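Local coordinates for concanavalin A-like lectin protein kinase family protein (Theobroma cacao, PDB 6CTH), which probably transfers phosphate from ATP to protein substrates through its kinase domain, here bound to an inhibitor and magnesium, at residues G26-V31 and I56-S61; Y128-E131 and H135-L138; A185-S190 and N275-I280. All coordinates share one frame; numbering follows the deposited sequence.

The three contacts use six different stretches of one kinase domain. Contact 1 lies in the N-lobe, includes part of the inhibitor pocket, and is partly buried. It joins the glycine-rich loop to helix 54-66 through a CH-pi contact and a bridging water, without a direct hydrogen bond. Contact 2 is buried in the C-lobe. There helix 112-132 meets strand 136-138 through a backbone hydrogen bond and small apolar contacts. Contact 3, also in the C-lobe and partly buried, rests on a two-bond salt bridge across 84 intervening residues. Contacts 2 and 3 have centres about 16 Å apart, and helix 196-212 touches both. Contact 1 is centred about 21 Å from contact 2 and 26 Å from contact 3.

Contact 1 (G26-V31 and I56-S61); sequences GGFGSV and IKEYAS. With FE7 (N-{(3Z)-2-oxo-3-[phenyl({4-[(piperidin-1-yl)methyl]phenyl}amino)methylidene]-2,3-dihydro-1H-indol-5-yl}ethanesulfonamide), chain B.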
loop_
_atom_site.group_PDB
_atom_site.type_symbol
_atom_site.label_atom_id
_atom_site.label_comp_id
_atom_site.label_asym_id
_atom_site.label_seq_id
_atom_site.Cartn_x
_atom_site.Cartn_y
_atom_site.Cartn_z
ATOM N N GLY A 26 -10.649 0.382 -7.973
ATOM C CA GLY A 26 -9.201 0.596 -8.040
ATOM C C GLY A 26 -8.905 2.086 -8.010
ATOM O O GLY A 26 -9.830 2.940 -7.865
ATOM N N GLY A 27 -7.637 2.432 -8.137
ATOM C CA GLY A 27 -7.251 3.829 -8.085
ATOM C C GLY A 27 -7.750 4.723 -9.208
ATOM O O GLY A 27 -7.919 5.925 -9.027
ATOM N N PHE A 28 -7.953 4.156 -10.385
ATOM C CA PHE A 28 -8.319 4.936 -11.565
ATOM C C PHE A 28 -9.240 4.114 -12.468
ATOM O O PHE A 28 -9.205 4.232 -13.716
ATOM C CB PHE A 28 -7.046 5.470 -12.265
ATOM C CG PHE A 28 -6.037 4.398 -12.646
ATOM C CD1 PHE A 28 -6.121 3.739 -13.878
ATOM C CD2 PHE A 28 -4.972 4.074 -11.791
ATOM C CE1 PHE A 28 -5.184 2.767 -14.238
ATOM C CE2 PHE A 28 -4.022 3.113 -12.154
ATOM C CZ PHE A 28 -4.132 2.455 -13.377
ATOM N N GLY A 29 -10.130 3.339 -11.825
ATOM C CA GLY A 29 -11.145 2.540 -12.525
ATOM C C GLY A 29 -11.718 1.460 -11.609
ATOM O O GLY A 29 -11.192 1.189 -10.528
ATOM N N SER A 30 -12.814 0.879 -12.016
ATOM C CA SER A 30 -13.418 -0.243 -11.318
ATOM C C SER A 30 -12.721 -1.537 -11.723
ATOM O O SER A 30 -12.324 -1.695 -12.881
ATOM C CB SER A 30 -14.888 -0.349 -11.698
ATOM O OG SER A 30 -15.605 0.744 -11.115
ATOM N N VAL A 31 -12.658 -2.483 -10.803
ATOM C CA VAL A 31 -12.072 -3.803 -11.097
ATOM C C VAL A 31 -13.173 -4.865 -11.072
ATOM O O VAL A 31 -13.987 -4.924 -10.117
ATOM C CB VAL A 31 -10.989 -4.148 -10.071
ATOM C CG1 VAL A 31 -10.283 -5.459 -10.425
ATOM C CG2 VAL A 31 -9.977 -3.000 -9.960
ATOM N N ILE A 56 -6.132 8.187 -18.340
ATOM C CA ILE A 56 -5.142 7.740 -19.375
ATOM C C ILE A 56 -3.683 7.948 -18.942
ATOM O O ILE A 56 -2.815 7.143 -19.309
ATOM C CB ILE A 56 -5.374 8.311 -20.831
ATOM C CG1 ILE A 56 -4.351 7.696 -21.831
ATOM C CG2 ILE A 56 -5.286 9.832 -20.892
ATOM C CD1 ILE A 56 -4.776 7.673 -23.302
ATOM N N LYS A 57 -3.415 9.001 -18.168
ATOM C CA LYS A 57 -2.086 9.218 -17.637
ATOM C C LYS A 57 -1.730 8.077 -16.654
ATOM O O LYS A 57 -0.601 7.547 -16.711
ATOM C CB LYS A 57 -1.984 10.592 -16.959
ATOM N N GLU A 58 -2.678 7.680 -15.798
ATOM C CA GLU A 58 -2.409 6.627 -14.808
ATOM C C GLU A 58 -2.314 5.263 -15.466
ATOM O O GLU A 58 -1.444 4.492 -15.092
ATOM C CB GLU A 58 -3.391 6.587 -13.640
ATOM C CG GLU A 58 -3.278 7.801 -12.719
ATOM C CD GLU A 58 -3.814 7.562 -11.319
ATOM O OE1 GLU A 58 -3.244 6.792 -10.513
ATOM O OE2 GLU A 58 -4.836 8.176 -10.966
ATOM N N TYR A 59 -3.140 4.976 -16.474
ATOM C CA TYR A 59 -2.962 3.771 -17.271
ATOM C C TYR A 59 -1.560 3.720 -17.881
ATOM O O TYR A 59 -0.858 2.699 -17.784
ATOM C CB TYR A 59 -4.027 3.708 -18.403
ATOM C CG TYR A 59 -3.792 2.634 -19.405
ATOM C CD1 TYR A 59 -4.296 1.344 -19.214
ATOM C CD2 TYR A 59 -2.997 2.864 -20.517
ATOM C CE1 TYR A 59 -4.031 0.326 -20.137
ATOM C CE2 TYR A 59 -2.748 1.870 -21.450
ATOM C CZ TYR A 59 -3.264 0.608 -21.252
ATOM O OH TYR A 59 -2.985 -0.356 -22.166
ATOM N N ALA A 60 -1.123 4.825 -18.480
ATOM C CA ALA A 60 0.168 4.842 -19.201
ATOM C C ALA A 60 1.362 4.633 -18.259
ATOM O O ALA A 60 2.296 3.834 -18.555
ATOM C CB ALA A 60 0.322 6.143 -19.960
ATOM N N SER A 61 1.307 5.333 -17.125
ATOM C CA SER A 61 2.236 5.142 -16.038
ATOM C C SER A 61 2.217 3.688 -15.542
ATOM O O SER A 61 3.285 3.102 -15.336
ATOM C CB SER A 61 1.945 6.119 -14.877
ATOM O OG SER A 61 2.767 5.775 -13.763
HETATM C C4 FE7 B . -7.201 -6.556 -7.584
HETATM C C14 FE7 B . -10.276 -3.433 -4.818
HETATM C C5 FE7 B . -6.327 -7.304 -8.394
HETATM C C6 FE7 B . -5.311 -6.702 -9.117
HETATM C C11 FE7 B . -9.606 -6.003 -5.640
HETATM C C7 FE7 B . -5.139 -5.334 -9.012
HETATM C C8 FE7 B . -7.728 -8.834 -7.489
HETATM C C9 FE7 B . -8.135 -7.496 -6.987
HETATM C C10 FE7 B . -9.177 -7.336 -6.100
HETATM C C12 FE7 B . -10.188 -5.105 -6.527
HETATM C C13 FE7 B . -10.517 -3.827 -6.115
HETATM N N1 FE7 B . -6.665 -8.642 -8.305
HETATM N N2 FE7 B . -9.742 -8.434 -5.580
HETATM C C3 FE7 B . -7.000 -5.180 -7.476
HETATM N N3 FE7 B . -15.328 -9.909 -2.739
HETATM O O2 FE7 B . -8.245 -9.914 -7.231
HETATM C C2 FE7 B . -5.947 -4.580 -8.167
HETATM N N FE7 B . -5.598 -3.210 -7.982
HETATM S S FE7 B . -6.258 -2.082 -7.026
HETATM O O FE7 B . -7.579 -2.489 -6.667
HETATM O O1 FE7 B . -6.061 -0.821 -7.669
HETATM C C1 FE7 B . -5.165 -2.248 -5.654
HETATM C C FE7 B . -3.763 -2.352 -6.201
HETATM C C16 FE7 B . -9.376 -5.596 -4.332
HETATM C C15 FE7 B . -9.708 -4.316 -3.929
HETATM C C17 FE7 B . -10.845 -8.665 -4.728
HETATM C C22 FE7 B . -11.665 -7.639 -4.281
HETATM C C21 FE7 B . -12.708 -7.910 -3.415
HETATM C C20 FE7 B . -12.955 -9.201 -2.974
HETATM C C19 FE7 B . -12.129 -10.218 -3.421
HETATM C C18 FE7 B . -11.087 -9.960 -4.292
HETATM C C23 FE7 B . -14.105 -9.495 -2.041
HETATM C C28 FE7 B . -16.362 -10.326 -1.791
HETATM C C27 FE7 B . -17.589 -10.846 -2.503
HETATM C C26 FE7 B . -18.144 -9.812 -3.460
HETATM C C25 FE7 B . -17.055 -9.277 -4.368
HETATM C C24 FE7 B . -15.856 -8.823 -3.568
HETATM O O HOH W 1 -6.080 7.797 -8.751
#
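The glycine-rich loop of the kinase N-lobe meets helix 54-66, the C-helix, where F28 packs against E58. E58 CB stands over one face of the F28 ring, 3.6 Å from the ring centroid and 18° off the normal, offset toward the rim. This is a CH-pi contact. F28 CG sits between its backbone N and carbonyl carbon (chi1 56°), which turns the ring toward the helix. The E58 chain is extended beyond CG and runs on past the ring, with E58 OE1 3.5 Å from F28 CD2. Ring and carboxylate planes are 45° apart. On the next residue, Y59 N comes obliquely to F28 CE1 at 3.7 Å. No direct hydrogen bond crosses the contact. A water links the two sides instead, 2.6 Å from G27 O and 2.6 Å from E58 OE2. The E58 side chain is about 4 Å from the magnesium ion held by D141 and D159. On the strand that follows the loop, V31 packs on the inhibitor, with V31 CB 3.8 Å from C12 of FE7. K46 makes a cation-pi contact with the F28 ring, and D159 also touches F28. Strands 41-48 and 86-92 pack on both F28 and Y59, and Y59 also reaches strand 77-83, so the loop, the helix and the N-lobe sheet meet here.

Contact 2 (Y128-E131 and H135-L138); sequences YLHE and HCVL
L129 and V137 meet because L129 CG lies beside its own backbone N, opposite the carbonyl carbon (chi1 -66°). CD1 continues the extended chain (chi2 177°), and the other branch, L129 CD2, comes 4.1 Å from V137 CG1. The two side chains pass at a slant. H130 takes a similar first torsion, which swings its ring back toward the strand although its CB points away. The ring edge then faces V137 O nearly in plane, with H130 CD2 3.4 Å from that oxygen. V137 O is buried and has no polar partner in the model. The polar end of the ring is engaged by helix 196-212, where H130 NE2 bonds to D199. The backbone link is V137 N to L129 O, 3.0 Å long and close to straight at 168°, with the donor above the carbonyl plane. A water lies 2.6 Å from L129 O and 2.8 Å from H135 O and bridges helix and loop. C136 sits against the last part of the helix, with its CB 3.6 Å from H130 O. C136 and L138 pair through their backbones with V166 and R164 of strand 164-166. This tight turn from a long helix into a short strand is characteristic of the protein kinase C-lobe, where the E-helix leads into the catalytic loop that carries the magnesium ligand D141.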
loop_
_atom_site.group_PDB
_atom_site.type_symbol
_atom_site.label_atom_id
_atom_site.label_comp_id
_atom_site.label_asym_id
_atom_site.label_seq_id
_atom_site.Cartn_x
_atom_site.Cartn_y
_atom_site.Cartn_z
ATOM N N TYR A 128 13.104 -3.196 -3.153
ATOM C CA TYR A 128 13.229 -3.530 -4.589
ATOM C C TYR A 128 12.955 -2.303 -5.462
ATOM O O TYR A 128 13.712 -1.956 -6.391
ATOM C CB TYR A 128 12.349 -4.695 -4.922
ATOM C CG TYR A 128 12.273 -5.030 -6.419
ATOM C CD1 TYR A 128 13.263 -5.768 -7.012
ATOM C CD2 TYR A 128 11.194 -4.640 -7.215
ATOM C CE1 TYR A 128 13.218 -6.090 -8.372
ATOM C CE2 TYR A 128 11.128 -4.957 -8.561
ATOM C CZ TYR A 128 12.133 -5.706 -9.140
ATOM O OH TYR A 128 12.030 -5.986 -10.474
ATOM N N LEU A 129 11.868 -1.582 -5.150
ATOM C CA LEU A 129 11.561 -0.390 -5.877
ATOM C C LEU A 129 12.639 0.672 -5.790
ATOM O O LEU A 129 13.030 1.255 -6.813
ATOM C CB LEU A 129 10.183 0.209 -5.425
ATOM C CG LEU A 129 8.918 -0.604 -5.711
ATOM C CD1 LEU A 129 7.701 0.105 -5.140
ATOM C CD2 LEU A 129 8.756 -0.895 -7.193
ATOM N N HIS A 130 13.119 0.947 -4.600
ATOM C CA HIS A 130 14.029 2.078 -4.397
ATOM C C HIS A 130 15.448 1.785 -4.839
ATOM O O HIS A 130 16.138 2.722 -5.265
ATOM C CB HIS A 130 14.049 2.535 -2.939
ATOM C CG HIS A 130 12.796 3.256 -2.527
ATOM N ND1 HIS A 130 12.568 3.676 -1.219
ATOM C CD2 HIS A 130 11.699 3.582 -3.243
ATOM C CE1 HIS A 130 11.385 4.270 -1.173
ATOM N NE2 HIS A 130 10.827 4.231 -2.376
ATOM N N GLU A 131 15.872 0.529 -4.743
ATOM C CA GLU A 131 17.316 0.244 -4.815
ATOM C C GLU A 131 17.731 -0.858 -5.774
ATOM O O GLU A 131 18.944 -0.950 -5.997
ATOM C CB GLU A 131 17.812 -0.160 -3.439
ATOM C CG GLU A 131 17.635 0.895 -2.348
ATOM C CD GLU A 131 18.290 2.242 -2.667
ATOM O OE1 GLU A 131 19.300 2.261 -3.447
ATOM O OE2 GLU A 131 17.792 3.307 -2.155
ATOM N N HIS A 135 16.476 1.695 -12.629
ATOM C CA HIS A 135 16.107 3.015 -12.134
ATOM C C HIS A 135 15.305 2.863 -10.839
ATOM O O HIS A 135 14.499 1.928 -10.678
ATOM C CB HIS A 135 15.268 3.768 -13.154
ATOM C CG HIS A 135 15.925 3.873 -14.494
ATOM N ND1 HIS A 135 15.677 2.982 -15.514
ATOM C CD2 HIS A 135 16.907 4.694 -14.940
ATOM C CE1 HIS A 135 16.445 3.277 -16.550
ATOM N NE2 HIS A 135 17.212 4.304 -16.222
ATOM N N CYS A 136 15.510 3.809 -9.944
ATOM C CA CYS A 136 14.687 3.912 -8.733
ATOM C C CYS A 136 13.241 4.173 -9.210
ATOM O O CYS A 136 13.027 4.925 -10.161
ATOM C CB CYS A 136 15.183 5.053 -7.876
ATOM S SG CYS A 136 14.104 5.480 -6.477
ATOM N N VAL A 137 12.281 3.530 -8.545
ATOM C CA VAL A 137 10.859 3.756 -8.769
ATOM C C VAL A 137 10.308 4.330 -7.471
ATOM O O VAL A 137 10.449 3.736 -6.410
ATOM C CB VAL A 137 10.138 2.471 -9.111
ATOM C CG1 VAL A 137 8.633 2.665 -9.181
ATOM C CG2 VAL A 137 10.642 1.973 -10.453
ATOM N N LEU A 138 9.678 5.487 -7.579
ATOM C CA LEU A 138 8.992 6.078 -6.432
ATOM C C LEU A 138 7.547 5.764 -6.659
ATOM O O LEU A 138 7.025 6.037 -7.731
ATOM C CB LEU A 138 9.194 7.589 -6.398
ATOM C CG LEU A 138 10.632 8.036 -6.277
ATOM C CD1 LEU A 138 10.687 9.554 -6.220
ATOM C CD2 LEU A 138 11.265 7.458 -5.043
HETATM O O HOH W 2 14.570 0.149 -8.560
#

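Contact 3 (A185-S190 and N275-I280); sequences APECLS and NLRPSI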
loop_
_atom_site.group_PDB
_atom_site.type_symbol
_atom_site.label_atom_id
_atom_site.label_comp_id
_atom_site.label_asym_id
_atom_site.label_seq_id
_atom_site.Cartn_x
_atom_site.Cartn_y
_atom_site.Cartn_z
ATOM N N ALA A 185 3.610 12.782 3.034
ATOM C CA ALA A 185 4.554 13.484 3.884
ATOM C C ALA A 185 4.369 14.996 3.823
ATOM O O ALA A 185 3.980 15.527 2.778
ATOM C CB ALA A 185 6.002 13.137 3.458
ATOM N N PRO A 186 4.674 15.704 4.927
ATOM C CA PRO A 186 4.405 17.153 4.889
ATOM C C PRO A 186 5.096 17.955 3.791
ATOM O O PRO A 186 4.458 18.874 3.234
ATOM C CB PRO A 186 4.821 17.661 6.296
ATOM C CG PRO A 186 5.565 16.567 6.899
ATOM C CD PRO A 186 5.195 15.265 6.226
ATOM N N GLU A 187 6.351 17.603 3.485
ATOM C CA GLU A 187 7.077 18.244 2.418
ATOM C C GLU A 187 6.419 18.049 1.025
ATOM O O GLU A 187 6.658 18.855 0.144
ATOM C CB GLU A 187 8.575 17.881 2.419
ATOM C CG GLU A 187 8.900 16.481 1.888
ATOM C CD GLU A 187 8.745 15.365 2.900
ATOM O OE1 GLU A 187 8.343 15.629 4.098
ATOM O OE2 GLU A 187 9.055 14.197 2.490
ATOM N N CYS A 188 5.591 17.015 0.832
ATOM C CA CYS A 188 4.806 16.907 -0.417
ATOM C C CYS A 188 3.976 18.131 -0.615
ATOM O O CYS A 188 3.930 18.667 -1.728
ATOM C CB CYS A 188 3.815 15.743 -0.413
ATOM S SG CYS A 188 4.594 14.115 -0.449
ATOM N N LEU A 189 3.275 18.558 0.434
ATOM C CA LEU A 189 2.386 19.695 0.261
ATOM C C LEU A 189 3.114 21.020 0.235
ATOM O O LEU A 189 2.617 21.977 -0.382
ATOM C CB LEU A 189 1.345 19.780 1.373
ATOM C CG LEU A 189 0.331 18.665 1.528
ATOM C CD1 LEU A 189 -0.778 19.190 2.441
ATOM C CD2 LEU A 189 -0.222 18.154 0.188
ATOM N N SER A 190 4.232 21.124 0.944
ATOM C CA SER A 190 4.979 22.386 0.991
ATOM C C SER A 190 5.845 22.616 -0.228
ATOM O O SER A 190 5.938 23.752 -0.676
ATOM C CB SER A 190 5.820 22.533 2.276
ATOM O OG SER A 190 6.726 21.477 2.480
ATOM N N ASN A 275 14.586 14.527 6.476
ATOM C CA ASN A 275 16.003 14.145 6.659
ATOM C C ASN A 275 16.257 13.192 7.837
ATOM O O ASN A 275 17.336 12.621 7.930
ATOM C CB ASN A 275 16.894 15.395 6.752
ATOM C CG ASN A 275 16.758 16.114 8.061
ATOM O OD1 ASN A 275 15.672 16.430 8.477
ATOM N ND2 ASN A 275 17.876 16.373 8.719
ATOM N N LEU A 276 15.277 12.984 8.711
ATOM C CA LEU A 276 15.439 12.077 9.838
ATOM C C LEU A 276 14.834 10.724 9.610
ATOM O O LEU A 276 14.877 9.869 10.506
ATOM C CB LEU A 276 14.791 12.719 11.083
ATOM C CG LEU A 276 15.320 14.100 11.514
ATOM C CD1 LEU A 276 14.719 14.506 12.877
ATOM C CD2 LEU A 276 16.837 14.108 11.633
ATOM N N ARG A 277 14.218 10.499 8.433
ATOM C CA ARG A 277 13.643 9.210 8.138
ATOM C C ARG A 277 14.720 8.247 7.673
ATOM O O ARG A 277 15.700 8.665 7.034
ATOM C CB ARG A 277 12.560 9.327 7.044
ATOM C CG ARG A 277 11.369 10.207 7.463
ATOM C CD ARG A 277 10.343 10.383 6.371
ATOM N NE ARG A 277 9.537 11.568 6.645
ATOM C CZ ARG A 277 9.151 12.442 5.736
ATOM N NH1 ARG A 277 9.343 12.223 4.447
ATOM N NH2 ARG A 277 8.554 13.533 6.126
ATOM N N PRO A 278 14.548 6.953 7.986
ATOM C CA PRO A 278 15.491 5.939 7.561
ATOM C C PRO A 278 15.362 5.593 6.091
ATOM O O PRO A 278 14.338 5.885 5.482
ATOM C CB PRO A 278 15.068 4.723 8.372
ATOM C CG PRO A 278 13.571 4.894 8.534
ATOM C CD PRO A 278 13.406 6.365 8.700
ATOM N N SER A 279 16.383 4.921 5.558
ATOM C CA SER A 279 16.236 4.193 4.334
ATOM C C SER A 279 15.437 2.924 4.588
ATOM O O SER A 279 15.396 2.385 5.698
ATOM C CB SER A 279 17.580 3.808 3.725
ATOM O OG SER A 279 18.263 2.853 4.524
ATOM N N ILE A 280 14.822 2.377 3.530
ATOM C CA ILE A 280 14.043 1.169 3.734
ATOM C C ILE A 280 14.980 -0.014 4.123
ATOM O O ILE A 280 14.567 -0.907 4.841
ATOM C CB ILE A 280 13.127 0.842 2.533
ATOM C CG1 ILE A 280 12.101 -0.226 2.907
ATOM C CG2 ILE A 280 13.933 0.475 1.308
ATOM C CD1 ILE A 280 11.067 0.239 3.882
#
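E187 and R277 reach toward each other from opposite directions and meet end-on, carboxylate to guanidinium. The two planes are nearly coplanar, 23° apart. Each carboxylate oxygen takes one N-H. R277 NH1 bonds E187 OE2 at 2.8 Å, and R277 NH2 bonds E187 OE1 at 2.9 Å. Both oxygens use the syn lone pair, and both lie close to the guanidinium plane. The two bonds together make a bidentate salt bridge and should fix the rotation of both groups.

The two chains come to this point in different shapes. R277 is extended from CG to NE and covers much of the distance. A185 CA and R277 CA are 10.9 Å apart. E187 has CG between its backbone N and carbonyl carbon (chi1 76°) and bends sharply at the next bond (chi2 -83°). That fold turns the carboxylate back over the start of its own helix.

Two apolar neighbours touch the guanidinium obliquely. A185 CB is 3.6 Å from R277 NH1, and P186 CD is 3.8 Å from R277 NH2. All three residues of the A-P-E sequence thus touch the same arginine. R277 NE bonds H271 O, which anchors the stem of the group, and NH1 makes a weak bond to E197 O. The nearby positive charge would probably favour the ionised carboxylate.

The pair is a hallmark of eukaryotic protein kinases: the APE motif at the end of the activation segment is tied to an arginine late in the C-lobe. Y201 of helix 196-212 packs on A185, P186 and R277, and S198 of that helix touches E187. The 185-190 segment starts helix 186-191, while R277 lies in the loop between helices 256-269 and 280-287.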